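Local coordinates for protein agmatinase (Burkholderia thailandensis, PDB 4DZ4) that probably hydrolyses agmatine to putrescine and urea, as a member of the arginase family that carries two manganese ions in each subunit, at residues L56-T61 against G65-P70; S71-A76 against L133-D138; P144-H149 against T181-A186. One frame throughout, in Å; residues are numbered along the deposited sequence.

Contact 1 of 3, residues L56-T61 against G65-P70; sequences LDLATT and GARLGP. With EDO (1,2-ethanediol), chain U.
The carboxylate of Asp57 is held from two directions by the 65-70 segment, OD1 taken by the side chain of Arg67 and OD2 turned mainly to the backbone of the segment. Arg67 comes side-on and gives two N-H groups to a single oxygen: NE lies 3.0 Å from Asp57 OD1, and NH2 reaches the same atom at an equal distance. OD1 sits in the guanidinium plane; both strong bonds of the salt bridge end on this one oxygen, and the two flat groups are turned 45° apart. NH2 uses the syn lone pair of OD1, whereas NE meets that side from 31° out of the carboxylate plane. The second oxygen, OD2, accepts from Gly65 N at 2.8 Å on its anti side but tilted well out of the carboxylate plane, and more weakly from Arg67 N and NE. With CG of Asp57 lodged between its backbone N and carbonyl carbon (chi1 62°), the carboxylate faces the start of the 3-10 turn at 66-68. Arg67 bends at chi3, which brings its head back alongside OD1; Leu58 CD2 approaches NH2 obliquely at 3.8 Å. Asp57 also begins a type I turn closed by Thr60, whose OG1 donates to Asp57 O at 2.8 Å. The buried charge pair belongs to a subunit interface as well: Ser64 of the second subunit bonds to Asp57 OD2, Phe62 O of that subunit receives Arg67 NH1, and Tyr29 of the fourth subunit makes a cation-pi contact with Arg67. In the fold, the contact draws together the two ends of the loop between strand 49-54 and helix 69-76, while Leu56 and Leu58 rest on Ile114 of helix 114-126.

Contact 2 of 3, residues S71-A76 against L133-D138; sequences SAVRAA and LTLGGD
Val73 and Leu135 meet through their methyl branches, joining helix 69-76 to strand 131-136 without a hydrogen bond between the two segments. CG1 of Val73 nestles against both methyls of Leu135, 4.0 Å from CD1 and slightly farther from CD2, while the valine CB also lies near CD1. Both side chains leave the backbone toward the opposite segment and then run obliquely across one another. For Val73, CG1 stands trans to the backbone N (chi1 176°), and this is the branch presented to the leucine fork. Leu135 places CG opposite its own carbonyl carbon (chi1 -54°) and extends the chain at chi2, so that CD1 reaches farthest into the contact. A more distant touch comes from the aliphatic part of Arg74, whose CG lies 4.4 Å from Leu135 CD1. The methylene chain of Arg74 is extended from CB to NE and carries the guanidinium past the leucine to acids of strand 98-103, two places along the sheet: NE forms a salt bridge with Asp100 and NH1 with Asp103. The arginine thus contributes hydrocarbon to a buried apolar contact, while the two aspartates would be expected to balance its charge. This is helix-on-sheet packing of the alpha/beta arginase fold, in which helices cover the faces of a parallel sheet. Strand 131-136 lies between strands 49-54 and 282-289, and Leu135 also touches Val51 of the former; from the helical layer, Ala305 of helix 300-323 packs against Val73 next to the sheet.

Contact 3 of 3, residues P144-H149 against T181-A186; sequences PLLIAH and TMFYKA
Leu146 lays its CD1 methyl obliquely against the Phe183 ring, 3.9 Å from CE1, and the same methyl comes within 4.3 Å of Ala186 CB. Helices 142-153 and 182-188 meet here beside the parallel sheet of the arginase alpha/beta fold, close to the dinuclear manganese site. One leucine methyl therefore touches two residues three positions apart, on consecutive turns of the second helix. Leu146 points across the contact with CG beside the backbone N (chi1 -74°), and its extended chi2 sends CD1 forward. Phe183 starts out at an angle to the other helix but swings its ring toward it, and the two side chains cross at about a right angle. While Leu146 CD1 contacts the CE1 corner, Met182 covers one face of that ring from within its own helix: its CE methyl stands 3.5 Å above the plane, over the centre. Edge-to-face contacts with His139 and His161 add further packing around the phenylalanine. Of these, His139 is a manganese ligand, as is Asp167, whose side chain lies about 4 Å from that of Phe183; a bound manganese ion is about 6 Å from the Phe183 side chain. The aromatic ring accordingly forms part of the apolar second shell at the metal site, joined through Leu146 to the neighbouring helix. Leu146 also rests on Tyr242 of strand 240-246, the strand that Phe183 reaches at Thr244. Farther along the first helix, His149 packs edge-to-face with the same tyrosine and turns back on the previous helical turn, where its ND1 donates to Leu145 O at 2.8 Å, an oxygen that also accepts from His149 N.

How the contacts relate
Following the chain from its N terminus, contact 1 closes the short loop between strand 49-54 and helix 69-76. Contact 2 begins on that same helix and closes a much longer loop onto strand 131-136; contact 3 then joins helix 142-153, next in the chain, to helix 182-188, closing the stretch that holds strand 158-162 and the metal ligands Asp163, His165 and Asp167. The three follow in series, with no nesting or crossing. Contacts 1 and 2 touch directly, with probable hydrogen bonds from Asp138 N to Leu56 O and from Gly137 N to Ala66 O. Contacts 2 and 3 meet where Thr134 CB packs on Leu145 CD1, whereas contacts 1 and 3 remain about 7 Å apart at their nearest atoms.

Contact 1 of 3, residues L56-T61 against G65-P70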
ATOM      1  N   LEU B  56       2.294 -19.439  13.617  1.00  8.89           N
ATOM      2  CA  LEU B  56       2.933 -18.886  14.824  1.00  8.91           C
ATOM      3  C   LEU B  56       3.722 -17.628  14.500  1.00  8.74           C
ATOM      4  O   LEU B  56       4.496 -17.613  13.530  1.00  8.85           O
ATOM      5  CB  LEU B  56       3.908 -19.919  15.367  1.00  9.31           C
ATOM      6  CG  LEU B  56       4.698 -19.547  16.624  1.00  9.51           C
ATOM      7  CD1 LEU B  56       3.779 -19.393  17.855  1.00 10.13           C
ATOM      8  CD2 LEU B  56       5.799 -20.576  16.922  1.00 10.17           C
ATOM      9  N   ASP B  57       3.596 -16.577  15.306  1.00  8.71           N
ATOM     10  CA  ASP B  57       4.607 -15.502  15.226  1.00  8.87           C
ATOM     11  C   ASP B  57       5.004 -14.971  16.605  1.00  9.14           C
ATOM     12  O   ASP B  57       5.631 -13.918  16.730  1.00  9.35           O
ATOM     13  CB  ASP B  57       4.237 -14.354  14.247  1.00  9.06           C
ATOM     14  CG  ASP B  57       2.962 -13.623  14.639  1.00  9.16           C
ATOM     15  OD1 ASP B  57       2.480 -13.829  15.752  1.00 10.32           O
ATOM     16  OD2 ASP B  57       2.459 -12.857  13.789  1.00  9.22           O
ATOM     17  N   LEU B  58       4.685 -15.742  17.635  1.00  9.55           N
ATOM     18  CA  LEU B  58       5.026 -15.342  19.015  1.00 10.12           C
ATOM     19  C   LEU B  58       6.521 -15.369  19.312  1.00 10.07           C
ATOM     20  O   LEU B  58       6.981 -14.769  20.278  1.00 10.79           O
ATOM     21  CB  LEU B  58       4.266 -16.220  20.042  1.00 10.88           C
ATOM     22  CG  LEU B  58       2.748 -16.235  19.856  1.00 11.43           C
ATOM     23  CD1 LEU B  58       2.091 -17.189  20.848  1.00 12.50           C
ATOM     24  CD2 LEU B  58       2.160 -14.827  20.023  1.00 11.74           C
ATOM     25  N   ALA B  59       7.297 -16.070  18.484  1.00  9.69           N
ATOM     26  CA  ALA B  59       8.736 -16.236  18.756  1.00  9.74           C
ATOM     27  C   ALA B  59       9.573 -15.197  17.992  1.00  9.56           C
ATOM     28  O   ALA B  59      10.802 -15.176  18.096  1.00  9.87           O
ATOM     29  CB  ALA B  59       9.191 -17.646  18.386  1.00  9.99           C
ATOM     30  N   THR B  60       8.892 -14.295  17.274  1.00  9.55           N
ATOM     31  CA  THR B  60       9.577 -13.310  16.424  1.00  9.67           C
ATOM     32  C   THR B  60      10.297 -12.218  17.203  1.00 10.22           C
ATOM     33  O   THR B  60       9.898 -11.831  18.322  1.00 11.40           O
ATOM     34  CB  THR B  60       8.632 -12.605  15.417  1.00  9.35           C
ATOM     35  OG1 THR B  60       7.535 -12.018  16.137  1.00  9.57           O
ATOM     36  CG2 THR B  60       8.098 -13.552  14.338  1.00  8.95           C
ATOM     37  N   THR B  61      11.377 -11.709  16.625  1.00  9.91           N
ATOM     38  CA  THR B  61      12.183 -10.702  17.325  1.00 10.22           C
ATOM     39  C   THR B  61      12.028  -9.301  16.772  1.00 10.06           C
ATOM     40  O   THR B  61      12.398  -8.324  17.448  1.00 10.33           O
ATOM     41  CB  THR B  61      13.682 -11.040  17.298  1.00 10.60           C
ATOM     42  OG1 THR B  61      14.107 -11.215  15.936  1.00 10.64           O
ATOM     43  CG2 THR B  61      13.954 -12.334  18.081  1.00 11.38           C
ATOM     44  N   GLY B  65       3.694 -10.952  12.204  1.00  8.45           N
ATOM     45  CA  GLY B  65       2.889 -11.081  10.986  1.00  7.95           C
ATOM     46  C   GLY B  65       2.960 -12.463  10.360  1.00  7.89           C
ATOM     47  O   GLY B  65       2.105 -12.826   9.537  1.00  7.60           O
ATOM     48  N   ALA B  66       3.987 -13.222  10.708  1.00  7.74           N
ATOM     49  CA  ALA B  66       4.128 -14.568  10.140  1.00  7.96           C
ATOM     50  C   ALA B  66       3.005 -15.503  10.514  1.00  8.03           C
ATOM     51  O   ALA B  66       2.867 -16.568   9.907  1.00  8.00           O
ATOM     52  CB  ALA B  66       5.481 -15.174  10.503  1.00  8.29           C
ATOM     53  N   ARG B  67       2.181 -15.137  11.499  1.00  8.41           N
ATOM     54  CA  ARG B  67       1.031 -15.994  11.820  1.00  8.41           C
ATOM     55  C   ARG B  67       0.081 -16.185  10.617  1.00  8.55           C
ATOM     56  O   ARG B  67      -0.606 -17.188  10.526  1.00  8.62           O
ATOM     57  CB  ARG B  67       0.265 -15.461  13.052  1.00  8.73           C
ATOM     58  CG  ARG B  67      -0.456 -14.138  12.813  1.00  8.87           C
ATOM     59  CD  ARG B  67      -1.319 -13.749  14.046  1.00  9.27           C
ATOM     60  NE  ARG B  67      -0.447 -13.517  15.205  1.00  9.71           N
ATOM     61  CZ  ARG B  67      -0.858 -13.169  16.412  1.00  9.99           C
ATOM     62  NH1 ARG B  67      -2.153 -12.940  16.648  1.00 10.30           N
ATOM     63  NH2 ARG B  67       0.041 -13.031  17.387  1.00 10.34           N
ATOM     64  N   LEU B  68       0.028 -15.203   9.719  1.00  8.49           N
ATOM     65  CA  LEU B  68      -0.813 -15.282   8.551  1.00  8.92           C
ATOM     66  C   LEU B  68      -0.095 -15.901   7.334  1.00  8.68           C
ATOM     67  O   LEU B  68      -0.655 -15.998   6.243  1.00  8.78           O
ATOM     68  CB  LEU B  68      -1.318 -13.878   8.226  1.00  9.44           C
ATOM     69  CG  LEU B  68      -2.369 -13.295   9.186  1.00 10.32           C
ATOM     70  CD1 LEU B  68      -2.491 -11.803   8.877  1.00 11.13           C
ATOM     71  CD2 LEU B  68      -3.710 -14.003   9.036  1.00 10.91           C
ATOM     72  N   GLY B  69       1.149 -16.304   7.526  1.00  8.45           N
ATOM     73  CA  GLY B  69       1.944 -16.872   6.425  1.00  8.47           C
ATOM     74  C   GLY B  69       1.287 -18.056   5.699  1.00  8.56           C
ATOM     75  O   GLY B  69       1.299 -18.111   4.471  1.00  9.19           O
ATOM     76  N   PRO B  70       0.718 -19.012   6.439  1.00  8.46           N
ATOM     77  CA  PRO B  70       0.191 -20.169   5.710  1.00  8.62           C
ATOM     78  C   PRO B  70      -0.930 -19.806   4.751  1.00  8.56           C
ATOM     79  O   PRO B  70      -0.959 -20.297   3.613  1.00  9.16           O
ATOM     80  CB  PRO B  70      -0.312 -21.089   6.839  1.00  8.66           C
ATOM     81  CG  PRO B  70       0.623 -20.774   7.974  1.00  8.94           C
ATOM     82  CD  PRO B  70       0.781 -19.267   7.890  1.00  8.71           C
TER
HETATM   83  C1  EDO U 406      17.337 -13.367  15.681  1.00 36.62           C
HETATM   84  O1  EDO U 406      17.404 -12.175  16.472  1.00 37.56           O
HETATM   85  C2  EDO U 406      17.366 -12.986  14.218  1.00 39.20           C
HETATM   86  O2  EDO U 406      16.098 -12.383  13.963  1.00 42.45           O

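Contact 2 of 3, residues S71-A76 against L133-D138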
ATOM      1  N   SER B  71      -1.841 -18.927   5.190  1.00  8.52           N
ATOM      2  CA  SER B  71      -2.932 -18.502   4.305  1.00  8.91           C
ATOM      3  C   SER B  71      -2.374 -17.762   3.098  1.00  8.64           C
ATOM      4  O   SER B  71      -2.906 -17.875   1.998  1.00  8.88           O
ATOM      5  CB  SER B  71      -3.976 -17.644   5.067  1.00  9.52           C
ATOM      6  OG  SER B  71      -3.403 -16.463   5.586  1.00 10.66           O
ATOM      7  N   ALA B  72      -1.319 -16.970   3.318  1.00  8.25           N
ATOM      8  CA  ALA B  72      -0.743 -16.175   2.227  1.00  8.11           C
ATOM      9  C   ALA B  72      -0.108 -17.089   1.185  1.00  8.03           C
ATOM     10  O   ALA B  72      -0.245 -16.856  -0.020  1.00  8.24           O
ATOM     11  CB  ALA B  72       0.281 -15.173   2.762  1.00  7.67           C
ATOM     12  N   VAL B  73       0.603 -18.109   1.643  1.00  8.18           N
ATOM     13  CA  VAL B  73       1.256 -19.037   0.721  1.00  8.48           C
ATOM     14  C   VAL B  73       0.202 -19.863  -0.056  1.00  8.70           C
ATOM     15  O   VAL B  73       0.343 -20.052  -1.264  1.00  8.81           O
ATOM     16  CB  VAL B  73       2.267 -19.942   1.451  1.00  8.53           C
ATOM     17  CG1 VAL B  73       2.873 -20.968   0.473  1.00  9.08           C
ATOM     18  CG2 VAL B  73       3.374 -19.064   2.049  1.00  9.00           C
ATOM     19  N   ARG B  74      -0.853 -20.320   0.624  1.00  8.57           N
ATOM     20  CA  ARG B  74      -1.958 -20.961  -0.080  1.00  9.41           C
ATOM     21  C   ARG B  74      -2.548 -20.088  -1.194  1.00  9.49           C
ATOM     22  O   ARG B  74      -2.697 -20.547  -2.331  1.00 10.68           O
ATOM     23  CB  ARG B  74      -3.059 -21.407   0.890  1.00  8.96           C
ATOM     24  CG  ARG B  74      -2.621 -22.559   1.767  1.00  8.96           C
ATOM     25  CD  ARG B  74      -3.735 -22.888   2.736  1.00  9.22           C
ATOM     26  NE  ARG B  74      -3.421 -24.069   3.570  1.00  9.28           N
ATOM     27  CZ  ARG B  74      -3.129 -24.076   4.878  1.00  9.56           C
ATOM     28  NH1 ARG B  74      -3.142 -22.961   5.633  1.00  9.03           N
ATOM     29  NH2 ARG B  74      -2.894 -25.242   5.465  1.00  9.58           N
ATOM     30  N   ALA B  75      -2.879 -18.832  -0.870  1.00  9.51           N
ATOM     31  CA  ALA B  75      -3.437 -17.917  -1.863  1.00  9.60           C
ATOM     32  C   ALA B  75      -2.468 -17.694  -3.026  1.00  9.70           C
ATOM     33  O   ALA B  75      -2.898 -17.555  -4.169  1.00 10.10           O
ATOM     34  CB  ALA B  75      -3.825 -16.579  -1.224  1.00  9.12           C
ATOM     35  N   ALA B  76      -1.167 -17.644  -2.735  1.00  9.46           N
ATOM     36  CA  ALA B  76      -0.166 -17.391  -3.756  1.00  9.81           C
ATOM     37  C   ALA B  76       0.131 -18.592  -4.644  1.00 10.33           C
ATOM     38  O   ALA B  76       0.911 -18.468  -5.599  1.00 10.78           O
ATOM     39  CB  ALA B  76       1.126 -16.927  -3.090  1.00  9.56           C
ATOM     40  N   LEU B 133       5.383 -31.314   4.461  1.00 12.07           N
ATOM     41  CA  LEU B 133       5.803 -30.013   3.919  1.00 11.29           C
ATOM     42  C   LEU B 133       5.026 -28.944   4.702  1.00 10.73           C
ATOM     43  O   LEU B 133       3.810 -28.792   4.529  1.00 10.83           O
ATOM     44  CB  LEU B 133       5.446 -29.968   2.426  1.00 11.77           C
ATOM     45  CG  LEU B 133       5.818 -28.681   1.690  1.00 11.96           C
ATOM     46  CD1 LEU B 133       7.237 -28.271   1.975  1.00 11.97           C
ATOM     47  CD2 LEU B 133       5.580 -28.818   0.176  1.00 12.31           C
ATOM     48  N   THR B 134       5.713 -28.236   5.590  1.00 10.09           N
ATOM     49  CA  THR B 134       5.015 -27.374   6.536  1.00  9.68           C
ATOM     50  C   THR B 134       5.217 -25.897   6.175  1.00  9.46           C
ATOM     51  O   THR B 134       6.313 -25.491   5.822  1.00  9.48           O
ATOM     52  CB  THR B 134       5.479 -27.680   7.968  1.00  9.54           C
ATOM     53  OG1 THR B 134       5.330 -29.091   8.216  1.00  9.89           O
ATOM     54  CG2 THR B 134       4.610 -26.932   9.007  1.00  9.27           C
ATOM     55  N   LEU B 135       4.135 -25.127   6.246  1.00  9.39           N
ATOM     56  CA  LEU B 135       4.170 -23.687   5.915  1.00  9.11           C
ATOM     57  C   LEU B 135       4.117 -22.928   7.232  1.00  8.89           C
ATOM     58  O   LEU B 135       3.192 -23.145   8.021  1.00  8.92           O
ATOM     59  CB  LEU B 135       2.951 -23.318   5.067  1.00  9.52           C
ATOM     60  CG  LEU B 135       2.746 -24.156   3.799  1.00 10.13           C
ATOM     61  CD1 LEU B 135       1.468 -23.741   3.031  1.00 10.57           C
ATOM     62  CD2 LEU B 135       3.996 -24.059   2.918  1.00 10.33           C
ATOM     63  N   GLY B 136       5.091 -22.039   7.452  1.00  8.56           N
ATOM     64  CA  GLY B 136       5.094 -21.188   8.619  1.00  9.11           C
ATOM     65  C   GLY B 136       4.352 -19.862   8.362  1.00  9.09           C
ATOM     66  O   GLY B 136       3.921 -19.592   7.256  1.00  9.50           O
ATOM     67  N   GLY B 137       4.235 -18.986   9.366  1.00  9.30           N
ATOM     68  CA  GLY B 137       4.748 -19.220  10.713  1.00  9.05           C
ATOM     69  C   GLY B 137       6.224 -18.839  10.820  1.00  8.95           C
ATOM     70  O   GLY B 137       7.002 -18.909   9.849  1.00  8.65           O
ATOM     71  N   ASP B 138       6.609 -18.439  12.020  1.00  9.20           N
ATOM     72  CA  ASP B 138       8.004 -18.051  12.251  1.00  9.21           C
ATOM     73  C   ASP B 138       8.920 -19.268  12.396  1.00  9.02           C
ATOM     74  O   ASP B 138       8.457 -20.416  12.503  1.00  8.45           O
ATOM     75  CB  ASP B 138       8.130 -17.007  13.385  1.00  9.62           C
ATOM     76  CG  ASP B 138       7.986 -17.618  14.804  1.00 10.63           C
ATOM     77  OD1 ASP B 138       8.610 -18.673  15.084  1.00 11.09           O
ATOM     78  OD2 ASP B 138       7.295 -16.987  15.656  1.00 10.43           O
TER

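Contact 3 of 3, residues P144-H149 against T181-A186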
ATOM      1  N   PRO B 144      10.338 -27.805  17.080  1.00 10.57           N
ATOM      2  CA  PRO B 144       9.509 -28.974  17.411  1.00 11.00           C
ATOM      3  C   PRO B 144       9.273 -29.920  16.228  1.00 10.98           C
ATOM      4  O   PRO B 144       9.114 -31.134  16.421  1.00 11.40           O
ATOM      5  CB  PRO B 144       8.165 -28.357  17.876  1.00 10.78           C
ATOM      6  CG  PRO B 144       8.250 -26.887  17.498  1.00 10.28           C
ATOM      7  CD  PRO B 144       9.719 -26.551  17.538  1.00 10.42           C
ATOM      8  N   LEU B 145       9.312 -29.390  15.000  1.00 10.71           N
ATOM      9  CA  LEU B 145       9.187 -30.260  13.832  1.00 11.10           C
ATOM     10  C   LEU B 145      10.373 -31.214  13.766  1.00 11.69           C
ATOM     11  O   LEU B 145      10.186 -32.409  13.500  1.00 12.01           O
ATOM     12  CB  LEU B 145       9.074 -29.440  12.532  1.00 10.78           C
ATOM     13  CG  LEU B 145       7.756 -28.651  12.350  1.00 10.57           C
ATOM     14  CD1 LEU B 145       7.812 -27.834  11.059  1.00 10.16           C
ATOM     15  CD2 LEU B 145       6.516 -29.564  12.343  1.00 11.60           C
ATOM     16  N   LEU B 146      11.575 -30.711  14.034  1.00 11.55           N
ATOM     17  CA  LEU B 146      12.764 -31.559  14.057  1.00 12.47           C
ATOM     18  C   LEU B 146      12.698 -32.609  15.177  1.00 13.01           C
ATOM     19  O   LEU B 146      13.138 -33.737  15.006  1.00 13.43           O
ATOM     20  CB  LEU B 146      14.035 -30.720  14.198  1.00 12.24           C
ATOM     21  CG  LEU B 146      14.452 -29.950  12.944  1.00 11.93           C
ATOM     22  CD1 LEU B 146      15.543 -28.967  13.336  1.00 12.31           C
ATOM     23  CD2 LEU B 146      14.911 -30.883  11.802  1.00 12.42           C
ATOM     24  N   ILE B 147      12.172 -32.225  16.332  1.00 13.01           N
ATOM     25  CA  ILE B 147      12.002 -33.187  17.438  1.00 13.41           C
ATOM     26  C   ILE B 147      11.194 -34.384  16.952  1.00 13.94           C
ATOM     27  O   ILE B 147      11.603 -35.537  17.132  1.00 14.37           O
ATOM     28  CB  ILE B 147      11.333 -32.530  18.675  1.00 13.33           C
ATOM     29  CG1 ILE B 147      12.318 -31.539  19.315  1.00 13.53           C
ATOM     30  CG2 ILE B 147      10.859 -33.579  19.689  1.00 14.02           C
ATOM     31  CD1 ILE B 147      11.691 -30.625  20.346  1.00 13.57           C
ATOM     32  N   ALA B 148      10.054 -34.107  16.315  1.00 13.46           N
ATOM     33  CA  ALA B 148       9.152 -35.162  15.881  1.00 14.38           C
ATOM     34  C   ALA B 148       9.798 -35.970  14.747  1.00 14.73           C
ATOM     35  O   ALA B 148       9.682 -37.203  14.708  1.00 15.78           O
ATOM     36  CB  ALA B 148       7.831 -34.547  15.428  1.00 13.77           C
ATOM     37  N   HIS B 149      10.509 -35.284  13.852  1.00 14.60           N
ATOM     38  CA  HIS B 149      11.227 -35.981  12.767  1.00 15.58           C
ATOM     39  C   HIS B 149      12.335 -36.898  13.241  1.00 16.83           C
ATOM     40  O   HIS B 149      12.498 -37.990  12.713  1.00 17.43           O
ATOM     41  CB  HIS B 149      11.722 -34.997  11.713  1.00 14.65           C
ATOM     42  CG  HIS B 149      10.645 -34.585  10.728  1.00 14.34           C
ATOM     43  ND1 HIS B 149       9.690 -33.683  11.036  1.00 13.80           N
ATOM     44  CD2 HIS B 149      10.380 -35.012   9.424  1.00 14.57           C
ATOM     45  CE1 HIS B 149       8.860 -33.532   9.975  1.00 13.95           C
ATOM     46  NE2 HIS B 149       9.280 -34.355   8.994  1.00 13.99           N
ATOM     47  N   THR B 181      17.029 -18.673  18.107  1.00 11.90           N
ATOM     48  CA  THR B 181      17.920 -19.500  18.950  1.00 12.02           C
ATOM     49  C   THR B 181      17.522 -20.978  18.942  1.00 12.28           C
ATOM     50  O   THR B 181      18.161 -21.797  19.629  1.00 13.19           O
ATOM     51  CB  THR B 181      17.981 -19.007  20.407  1.00 12.89           C
ATOM     52  OG1 THR B 181      16.693 -19.165  21.013  1.00 13.06           O
ATOM     53  CG2 THR B 181      18.369 -17.513  20.487  1.00 12.82           C
ATOM     54  N   MET B 182      16.489 -21.328  18.184  1.00 11.76           N
ATOM     55  CA  MET B 182      15.997 -22.728  18.229  1.00 12.12           C
ATOM     56  C   MET B 182      16.942 -23.754  17.578  1.00 12.26           C
ATOM     57  O   MET B 182      16.895 -24.950  17.921  1.00 12.51           O
ATOM     58  CB  MET B 182      14.553 -22.862  17.722  1.00 11.85           C
ATOM     59  CG  MET B 182      14.353 -22.843  16.200  1.00 11.47           C
ATOM     60  SD  MET B 182      14.598 -21.163  15.633  1.00 11.60           S
ATOM     61  CE  MET B 182      14.954 -21.515  13.901  1.00 10.87           C
ATOM     62  N   PHE B 183      17.823 -23.305  16.683  1.00 11.99           N
ATOM     63  CA  PHE B 183      18.823 -24.259  16.148  1.00 12.10           C
ATOM     64  C   PHE B 183      20.055 -24.416  17.024  1.00 12.46           C
ATOM     65  O   PHE B 183      20.767 -25.417  16.893  1.00 12.90           O
ATOM     66  CB  PHE B 183      19.211 -24.006  14.667  1.00 11.75           C
ATOM     67  CG  PHE B 183      18.043 -24.125  13.691  1.00 11.53           C
ATOM     68  CD1 PHE B 183      16.949 -24.951  13.966  1.00 11.29           C
ATOM     69  CD2 PHE B 183      18.056 -23.440  12.489  1.00 10.93           C
ATOM     70  CE1 PHE B 183      15.878 -25.067  13.084  1.00 10.96           C
ATOM     71  CE2 PHE B 183      16.985 -23.544  11.601  1.00 10.80           C
ATOM     72  CZ  PHE B 183      15.890 -24.351  11.889  1.00 10.87           C
ATOM     73  N   TYR B 184      20.322 -23.437  17.889  1.00 12.38           N
ATOM     74  CA  TYR B 184      21.244 -23.670  18.993  1.00 12.72           C
ATOM     75  C   TYR B 184      20.705 -24.832  19.833  1.00 13.49           C
ATOM     76  O   TYR B 184      21.446 -25.758  20.166  1.00 13.65           O
ATOM     77  CB  TYR B 184      21.395 -22.404  19.843  1.00 13.16           C
ATOM     78  CG  TYR B 184      22.258 -22.540  21.088  1.00 13.92           C
ATOM     79  CD1 TYR B 184      23.661 -22.418  21.025  1.00 14.12           C
ATOM     80  CD2 TYR B 184      21.667 -22.761  22.348  1.00 14.39           C
ATOM     81  CE1 TYR B 184      24.426 -22.513  22.186  1.00 15.35           C
ATOM     82  CE2 TYR B 184      22.432 -22.885  23.494  1.00 15.61           C
ATOM     83  CZ  TYR B 184      23.806 -22.762  23.409  1.00 15.75           C
ATOM     84  OH  TYR B 184      24.544 -22.845  24.560  1.00 17.11           O
ATOM     85  N   LYS B 185      19.413 -24.770  20.177  1.00 13.45           N
ATOM     86  CA  LYS B 185      18.824 -25.842  20.993  1.00 14.15           C
ATOM     87  C   LYS B 185      18.852 -27.171  20.241  1.00 14.38           C
ATOM     88  O   LYS B 185      19.176 -28.198  20.827  1.00 15.12           O
ATOM     89  CB  LYS B 185      17.396 -25.457  21.414  1.00 14.21           C
ATOM     90  CG  LYS B 185      17.383 -24.144  22.211  1.00 14.38           C
ATOM     91  CD  LYS B 185      15.951 -23.721  22.534  1.00 14.59           C
ATOM     92  CE  LYS B 185      15.932 -22.334  23.174  1.00 14.86           C
ATOM     93  NZ  LYS B 185      14.495 -21.958  23.414  1.00 14.39           N
ATOM     94  N   ALA B 186      18.535 -27.148  18.946  1.00 13.97           N
ATOM     95  CA  ALA B 186      18.547 -28.358  18.107  1.00 13.98           C
ATOM     96  C   ALA B 186      19.950 -29.002  18.087  1.00 14.51           C
ATOM     97  O   ALA B 186      20.073 -30.212  18.191  1.00 15.41           O
ATOM     98  CB  ALA B 186      18.082 -28.049  16.688  1.00 13.63           C
TER